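Local coordinates for conserved hypothetical protein yffB (Pseudomonas aeruginosa, PDB 1RW1) that probably acts as a glutathione-dependent thiol reductase of the ArsC family, built on a thioredoxin fold, though its function is not established, at residues R17-L20 / D21-V25; D38-H41 / L42-C46. All blocks are in the same frame, centred on the assembly; numbering follows the deposited sequence.

Contact 1 (R17-L20 / D21-V25)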
ATOM      1  N   ARG A  17      -0.599   7.529 -10.351  1.00  6.35           N
ATOM      2  CA  ARG A  17       0.012   8.848 -10.414  1.00  6.75           C
ATOM      3  C   ARG A  17      -0.449   9.621 -11.629  1.00  6.79           C
ATOM      4  O   ARG A  17      -0.619  10.838 -11.559  1.00  7.31           O
ATOM      5  CB  ARG A  17       1.530   8.775 -10.383  1.00  6.51           C
ATOM      6  CG  ARG A  17       2.020   8.250  -9.040  1.00  6.88           C
ATOM      7  CD  ARG A  17       3.523   8.360  -8.841  1.00  7.85           C
ATOM      8  NE  ARG A  17       3.907   9.728  -8.554  1.00  7.77           N
ATOM      9  CZ  ARG A  17       5.134  10.085  -8.240  1.00  8.87           C
ATOM     10  NH1 ARG A  17       6.097   9.184  -8.207  1.00 10.56           N
ATOM     11  NH2 ARG A  17       5.395  11.354  -7.966  1.00 11.30           N
ATOM     12  N   THR A  18      -0.653   8.954 -12.759  1.00  6.10           N
ATOM     13  CA  THR A  18      -1.212   9.652 -13.903  1.00  6.42           C
ATOM     14  C   THR A  18      -2.596  10.206 -13.574  1.00  6.42           C
ATOM     15  O   THR A  18      -2.897  11.351 -13.934  1.00  7.42           O
ATOM     16  CB  THR A  18      -1.201   8.741 -15.141  1.00  6.72           C
ATOM     17  OG1 THR A  18       0.131   8.297 -15.405  1.00  7.37           O
ATOM     18  CG2 THR A  18      -1.602   9.501 -16.391  1.00  7.19           C
ATOM     19  N   TRP A  19      -3.435   9.423 -12.915  1.00  6.90           N
ATOM     20  CA  TRP A  19      -4.744   9.906 -12.491  1.00  7.60           C
ATOM     21  C   TRP A  19      -4.586  11.147 -11.598  1.00  7.69           C
ATOM     22  O   TRP A  19      -5.207  12.199 -11.851  1.00  7.91           O
ATOM     23  CB  TRP A  19      -5.515   8.775 -11.798  1.00  8.13           C
ATOM     24  CG  TRP A  19      -6.979   9.065 -11.629  1.00  9.42           C
ATOM     25  CD1 TRP A  19      -8.001   8.568 -12.378  1.00 10.37           C
ATOM     26  CD2 TRP A  19      -7.589   9.925 -10.653  1.00  9.32           C
ATOM     27  NE1 TRP A  19      -9.202   9.081 -11.955  1.00 11.68           N
ATOM     28  CE2 TRP A  19      -8.974   9.930 -10.907  1.00 11.15           C
ATOM     29  CE3 TRP A  19      -7.099  10.735  -9.632  1.00  9.93           C
ATOM     30  CZ2 TRP A  19      -9.869  10.689 -10.158  1.00 12.52           C
ATOM     31  CZ3 TRP A  19      -7.986  11.492  -8.891  1.00 10.98           C
ATOM     32  CH2 TRP A  19      -9.357  11.473  -9.165  1.00 12.35           C
ATOM     33  N   LEU A  20      -3.783  11.032 -10.552  1.00  7.26           N
ATOM     34  CA  LEU A  20      -3.624  12.128  -9.601  1.00  7.52           C
ATOM     35  C   LEU A  20      -3.042  13.381 -10.275  1.00  7.07           C
ATOM     36  O   LEU A  20      -3.531  14.500 -10.079  1.00  8.24           O
ATOM     37  CB  LEU A  20      -2.710  11.693  -8.460  1.00  7.22           C
ATOM     38  CG  LEU A  20      -3.299  10.650  -7.512  1.00  8.21           C
ATOM     39  CD1 LEU A  20      -2.206  10.042  -6.674  1.00  9.20           C
ATOM     40  CD2 LEU A  20      -4.397  11.243  -6.644  1.00  9.14           C
ATOM     41  N   ASP A  21      -1.987  13.189 -11.052  1.00  7.06           N
ATOM     42  CA  ASP A  21      -1.293  14.293 -11.688  1.00  7.36           C
ATOM     43  C   ASP A  21      -2.222  15.009 -12.664  1.00  7.20           C
ATOM     44  O   ASP A  21      -2.268  16.239 -12.694  1.00  8.60           O
ATOM     45  CB  ASP A  21      -0.051  13.790 -12.427  1.00  7.20           C
ATOM     46  CG  ASP A  21       1.038  13.233 -11.512  1.00  6.98           C
ATOM     47  OD1 ASP A  21       1.043  13.566 -10.309  1.00  7.90           O
ATOM     48  OD2 ASP A  21       1.916  12.496 -12.020  1.00  7.51           O
ATOM     49  N   GLU A  22      -3.006  14.251 -13.431  1.00  7.65           N
ATOM     50  CA  GLU A  22      -3.905  14.845 -14.397  1.00  7.99           C
ATOM     51  C   GLU A  22      -5.061  15.586 -13.730  1.00  9.16           C
ATOM     52  O   GLU A  22      -5.586  16.559 -14.277  1.00 11.27           O
ATOM     53  CB  GLU A  22      -4.375  13.814 -15.397  1.00  8.99           C
ATOM     54  CG  GLU A  22      -3.261  13.409 -16.340  1.00  8.89           C
ATOM     55  CD  GLU A  22      -2.806  14.513 -17.288  1.00  8.46           C
ATOM     56  OE1 GLU A  22      -3.662  15.273 -17.767  1.00  9.75           O
ATOM     57  OE2 GLU A  22      -1.577  14.604 -17.571  1.00 10.18           O
ATOM     58  N   HIS A  23      -5.462  15.144 -12.547  1.00  8.63           N
ATOM     59  CA  HIS A  23      -6.468  15.848 -11.781  1.00 10.28           C
ATOM     60  C   HIS A  23      -5.876  16.966 -10.912  1.00 10.53           C
ATOM     61  O   HIS A  23      -6.604  17.601 -10.162  1.00 13.33           O
ATOM     62  CB  HIS A  23      -7.265  14.865 -10.945  1.00 10.99           C
ATOM     63  CG  HIS A  23      -8.245  14.076 -11.753  1.00 12.67           C
ATOM     64  ND1 HIS A  23      -7.934  12.862 -12.325  1.00 14.03           N
ATOM     65  CD2 HIS A  23      -9.532  14.325 -12.082  1.00 15.22           C
ATOM     66  CE1 HIS A  23      -8.987  12.395 -12.970  1.00 16.55           C
ATOM     67  NE2 HIS A  23      -9.968  13.266 -12.843  1.00 15.81           N
ATOM     68  N   LYS A  24      -4.577  17.223 -11.043  1.00 10.37           N
ATOM     69  CA  LYS A  24      -3.886  18.344 -10.387  1.00 11.64           C
ATOM     70  C   LYS A  24      -3.952  18.231  -8.869  1.00 11.82           C
ATOM     71  O   LYS A  24      -4.003  19.227  -8.151  1.00 14.15           O
ATOM     72  CB  LYS A  24      -4.396  19.710 -10.882  1.00 13.92           C
ATOM     73  CG  LYS A  24      -4.194  19.900 -12.369  1.00 18.32           C
ATOM     74  CD  LYS A  24      -4.561  21.307 -12.779  1.00 24.58           C
ATOM     75  CE  LYS A  24      -4.607  21.470 -14.280  1.00 33.56           C
ATOM     76  NZ  LYS A  24      -4.540  22.910 -14.658  1.00 39.49           N
ATOM     77  N   VAL A  25      -3.902  17.002  -8.377  1.00 11.53           N
ATOM     78  CA  VAL A  25      -3.883  16.751  -6.947  1.00 12.31           C
ATOM     79  C   VAL A  25      -2.448  16.866  -6.457  1.00 13.06           C
ATOM     80  O   VAL A  25      -1.553  16.249  -7.010  1.00 14.16           O
ATOM     81  CB  VAL A  25      -4.403  15.342  -6.636  1.00 13.00           C
ATOM     82  CG1 VAL A  25      -4.325  15.060  -5.143  1.00 14.25           C
ATOM     83  CG2 VAL A  25      -5.831  15.143  -7.170  1.00 14.37           C
TER
HETATM   84  O   HOH W   1       1.988  10.594 -13.965  1.00  7.19           O
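Trp19 and His23 come together through different chi1 settings: the tryptophan CG lies anti to its own backbone N (chi1 -166°), which sets the indole's six-membered ring on the flank of the helix where the imidazole of His23 can lie over it; the imidazole leaves with CG anti to the carbonyl carbon (chi1 -75°). The two rings stack face to face, imidazole and indole six-membered ring having centroids 3.7 Å apart and planes inclined by 23°. His23 ND1 sits over the centre of the indole face, and between the rings the closest atoms are His23 CE1 and Trp19 CE2, 3.2 Å apart. The same ND1 donates in the plane of its ring to Trp19 O at 2.8 Å, which fixes the imidazole's rotation. His23 N also gives its hydrogen to Trp19 O, from the other face of that carbonyl plane, so one oxygen is gripped twice by one residue. All this happens where helix 11-22 ends and the chain turns back toward strand 27-31, within a beta-alpha-beta unit of the thioredoxin fold. The turn is a Schellman motif: Lys24 takes positive phi, Lys24 N bonds to Asp21 O, and Val25 N reaches back to Leu20 O at 3.0 Å in a nearly straight bond. On the inner side of the turn, Leu20 CD2 meets Val25 CB at 4.1 Å; the leucine continues onto Leu4 of strand 2-6 and onto helix 106-113, where Trp19 packs on Ala110 and Leu113. On the outer side, one water donates both to Asp21 OD2, at 2.7 Å, and to Thr18 OG1, linking residues three apart. Thr18 OG1 is also bonded to Lys14 O. Asp21 OD1 and Arg17 NE do not pair with each other; both bond to Tyr27 OH, and Arg17 makes a cation-pi contact with Phe29.

Contact 2 (D38-H41 / L42-C46)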
ATOM      1  N   ASP A  38       7.337   1.722   8.392  1.00  7.96           N
ATOM      2  CA  ASP A  38       7.383   1.349   9.792  1.00  8.02           C
ATOM      3  C   ASP A  38       6.077   0.697  10.243  1.00  7.78           C
ATOM      4  O   ASP A  38       5.062   0.699   9.538  1.00  8.81           O
ATOM      5  CB  ASP A  38       7.729   2.561  10.666  1.00  9.75           C
ATOM      6  CG  ASP A  38       6.615   3.582  10.708  1.00 10.97           C
ATOM      7  OD1 ASP A  38       5.550   3.406  10.112  1.00 18.06           O
ATOM      8  OD2 ASP A  38       6.663   4.547  11.464  1.00 20.79           O
ATOM      9  N   ARG A  39       6.100   0.149  11.447  1.00  9.10           N
ATOM     10  CA  ARG A  39       4.960  -0.572  11.976  1.00  9.97           C
ATOM     11  C   ARG A  39       3.786   0.343  12.234  1.00  9.04           C
ATOM     12  O   ARG A  39       2.645  -0.099  12.157  1.00 10.59           O
ATOM     13  CB  ARG A  39       5.286  -1.260  13.273  1.00 11.93           C
ATOM     14  CG  ARG A  39       6.027  -2.473  13.169  1.00 14.89           C
ATOM     15  CD  ARG A  39       5.993  -3.217  14.496  1.00 16.77           C
ATOM     16  NE  ARG A  39       6.938  -4.302  14.466  1.00 15.60           N
ATOM     17  CZ  ARG A  39       8.196  -4.181  14.806  1.00 15.66           C
ATOM     18  NH1 ARG A  39       8.675  -3.021  15.241  1.00 19.38           N
ATOM     19  NH2 ARG A  39       8.983  -5.228  14.687  1.00 17.60           N
ATOM     20  N   GLU A  40       4.032   1.600  12.583  1.00  8.92           N
ATOM     21  CA  GLU A  40       2.945   2.491  12.883  1.00  9.52           C
ATOM     22  C   GLU A  40       2.015   2.642  11.677  1.00  8.63           C
ATOM     23  O   GLU A  40       0.787   2.571  11.804  1.00  9.92           O
ATOM     24  CB  GLU A  40       3.485   3.834  13.397  1.00 10.85           C
ATOM     25  CG  GLU A  40       2.402   4.751  13.924  1.00 13.37           C
ATOM     26  CD  GLU A  40       1.716   5.563  12.849  1.00 16.33           C
ATOM     27  OE1 GLU A  40       2.258   5.702  11.746  1.00 18.74           O
ATOM     28  OE2 GLU A  40       0.610   6.067  13.099  1.00 22.65           O
ATOM     29  N   HIS A  41       2.584   2.805  10.488  1.00  7.58           N
ATOM     30  CA  HIS A  41       1.784   2.882   9.277  1.00  7.52           C
ATOM     31  C   HIS A  41       1.039   1.590   9.036  1.00  7.08           C
ATOM     32  O   HIS A  41      -0.152   1.581   8.753  1.00  7.88           O
ATOM     33  CB  HIS A  41       2.693   3.146   8.071  1.00  7.49           C
ATOM     34  CG  HIS A  41       2.968   4.571   7.861  1.00  8.61           C
ATOM     35  ND1 HIS A  41       4.015   5.243   8.434  1.00 11.75           N
ATOM     36  CD2 HIS A  41       2.281   5.467   7.116  1.00 11.37           C
ATOM     37  CE1 HIS A  41       3.987   6.496   7.980  1.00 11.94           C
ATOM     38  NE2 HIS A  41       2.917   6.664   7.222  1.00 12.42           N
ATOM     39  N   LEU A  42       1.762   0.475   9.087  1.00  6.75           N
ATOM     40  CA  LEU A  42       1.162  -0.807   8.776  1.00  7.20           C
ATOM     41  C   LEU A  42       0.015  -1.149   9.713  1.00  7.65           C
ATOM     42  O   LEU A  42      -1.014  -1.696   9.279  1.00  8.03           O
ATOM     43  CB  LEU A  42       2.198  -1.913   8.787  1.00  7.16           C
ATOM     44  CG  LEU A  42       3.292  -1.764   7.724  1.00  7.83           C
ATOM     45  CD1 LEU A  42       4.412  -2.726   8.001  1.00  8.60           C
ATOM     46  CD2 LEU A  42       2.724  -1.996   6.336  1.00 10.01           C
ATOM     47  N   ARG A  43       0.162  -0.846  10.995  1.00  8.28           N
ATOM     48  CA  ARG A  43      -0.918  -1.090  11.950  1.00  8.81           C
ATOM     49  C   ARG A  43      -2.159  -0.284  11.617  1.00  8.98           C
ATOM     50  O   ARG A  43      -3.273  -0.795  11.726  1.00  9.77           O
ATOM     51  CB  ARG A  43      -0.461  -0.738  13.362  1.00 10.27           C
ATOM     52  CG  ARG A  43       0.472  -1.730  13.959  1.00 11.88           C
ATOM     53  CD  ARG A  43       1.139  -1.236  15.219  1.00 15.32           C
ATOM     54  NE  ARG A  43       1.841  -2.351  15.849  1.00 21.08           N
ATOM     55  CZ  ARG A  43       2.902  -2.233  16.638  1.00 29.03           C
ATOM     56  NH1 ARG A  43       3.410  -1.037  16.904  1.00 32.21           N
ATOM     57  NH2 ARG A  43       3.459  -3.320  17.162  1.00 31.71           N
ATOM     58  N   ARG A  44      -1.982   0.986  11.261  1.00  9.11           N
ATOM     59  CA  ARG A  44      -3.117   1.825  10.910  1.00  9.39           C
ATOM     60  C   ARG A  44      -3.823   1.321   9.649  1.00  8.55           C
ATOM     61  O   ARG A  44      -5.058   1.266   9.594  1.00  9.03           O
ATOM     62  CB  ARG A  44      -2.649   3.260  10.706  1.00 11.09           C
ATOM     63  CG  ARG A  44      -2.658   4.133  11.908  1.00 16.70           C
ATOM     64  CD  ARG A  44      -2.565   5.581  11.511  1.00 17.80           C
ATOM     65  NE  ARG A  44      -1.266   5.904  10.938  1.00 17.73           N
ATOM     66  CZ  ARG A  44      -1.058   6.202   9.661  1.00 15.12           C
ATOM     67  NH1 ARG A  44      -2.062   6.236   8.794  1.00 15.00           N
ATOM     68  NH2 ARG A  44       0.165   6.457   9.254  1.00 18.45           N
ATOM     69  N   TRP A  45      -3.047   0.970   8.625  1.00  7.71           N
ATOM     70  CA  TRP A  45      -3.658   0.526   7.383  1.00  7.39           C
ATOM     71  C   TRP A  45      -4.408  -0.782   7.593  1.00  7.30           C
ATOM     72  O   TRP A  45      -5.521  -0.971   7.090  1.00  7.60           O
ATOM     73  CB  TRP A  45      -2.584   0.358   6.317  1.00  7.45           C
ATOM     74  CG  TRP A  45      -1.854   1.612   5.958  1.00  6.78           C
ATOM     75  CD1 TRP A  45      -2.226   2.903   6.200  1.00  7.21           C
ATOM     76  CD2 TRP A  45      -0.595   1.674   5.291  1.00  6.19           C
ATOM     77  NE1 TRP A  45      -1.273   3.765   5.698  1.00  7.06           N
ATOM     78  CE2 TRP A  45      -0.266   3.031   5.124  1.00  6.17           C
ATOM     79  CE3 TRP A  45       0.275   0.703   4.771  1.00  6.53           C
ATOM     80  CZ2 TRP A  45       0.908   3.432   4.485  1.00  6.66           C
ATOM     81  CZ3 TRP A  45       1.424   1.103   4.143  1.00  6.94           C
ATOM     82  CH2 TRP A  45       1.732   2.457   3.998  1.00  6.52           C
ATOM     83  N   CYS A  46      -3.801  -1.702   8.337  1.00  7.44           N
ATOM     84  CA  CYS A  46      -4.468  -2.974   8.593  1.00  7.75           C
ATOM     85  C   CYS A  46      -5.718  -2.797   9.464  1.00  7.87           C
ATOM     86  O   CYS A  46      -6.704  -3.495   9.265  1.00  8.30           O
ATOM     87  CB  CYS A  46      -3.527  -3.971   9.262  1.00  8.10           C
ATOM     88  SG  CYS A  46      -2.251  -4.642   8.170  1.00  8.56           S
TER
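Residues Asp38 to Cys46 form the capped first turns of helix 39-49, a local contact in which Glu40 pairs with Arg44, and His41 with Arg44 and Trp45, along a helix packed against helix 75-84 and strand 93-95. Asp38 is the N-cap. Its OD1 accepts from His41 N at 3.0 Å on the syn side and from His41 ND1 at 2.9 Å, the two donors lying on opposite faces of the carboxylate plane. ND1 keeps the carboxylate oxygen almost in its own ring plane, so a single acceptor both caps the helix and orients the imidazole. The other ring nitrogen, His41 NE2, is bonded to Tyr5 OH of strand 2-6. Over one face of the imidazole lies Arg44 NH2, 3.2 Å from His41 CD2, with the guanidinium and ring planes 62° apart. That guanidinium is held by Glu40, whose chain bends at chi2 (-84°) to bring its carboxylate to the guanidinium edge, the two planes 36° apart: Arg44 NE donates to Glu40 OE2 at 2.9 Å from above the carboxylate plane, while the bond from Arg44 NH2 to Glu40 OE1 is weak. Arg44 NH1 forms a second salt bridge with Glu95, which also accepts from Trp45 NE1. Inward, His41 CB stands over the face of the Trp45 six-membered ring, 4.2 Å from its centroid, a CH-pi contact, and His41 O lies above the same indole. On the outer flank Arg39 CD rests over the Arg43 guanidinium, 3.7 Å from Arg43 NH2, and Arg39 itself turns its NE to Glu80. Glu40 and Glu95 both bind Arg44, so its charge beside the imidazole is probably largely balanced, and Asp38 and Glu40, at the N-terminal end, would probably interact favourably with the helix dipole.

From the N terminus, strand 2-6 leads into helix 11-22, whose last turn carries contact 1; the Schellman turn there sends the chain into strand 27-31. Past that strand and the short helix 32-35, contact 2 opens helix 39-49. Each contact is local, closing no more than a turn or two of backbone, and the two follow in series without nesting or crossing. Contact 1 and contact 2 lie on opposite sides of the chain's centre, with their centres about 25 Å apart and their nearest atoms about 13 Å apart. Strand 2-6 is common ground: contact 1 reaches it through Leu4, contact 2 through Tyr5. Contact 1 also packs on helix 106-113, and contact 2 on helix 75-84.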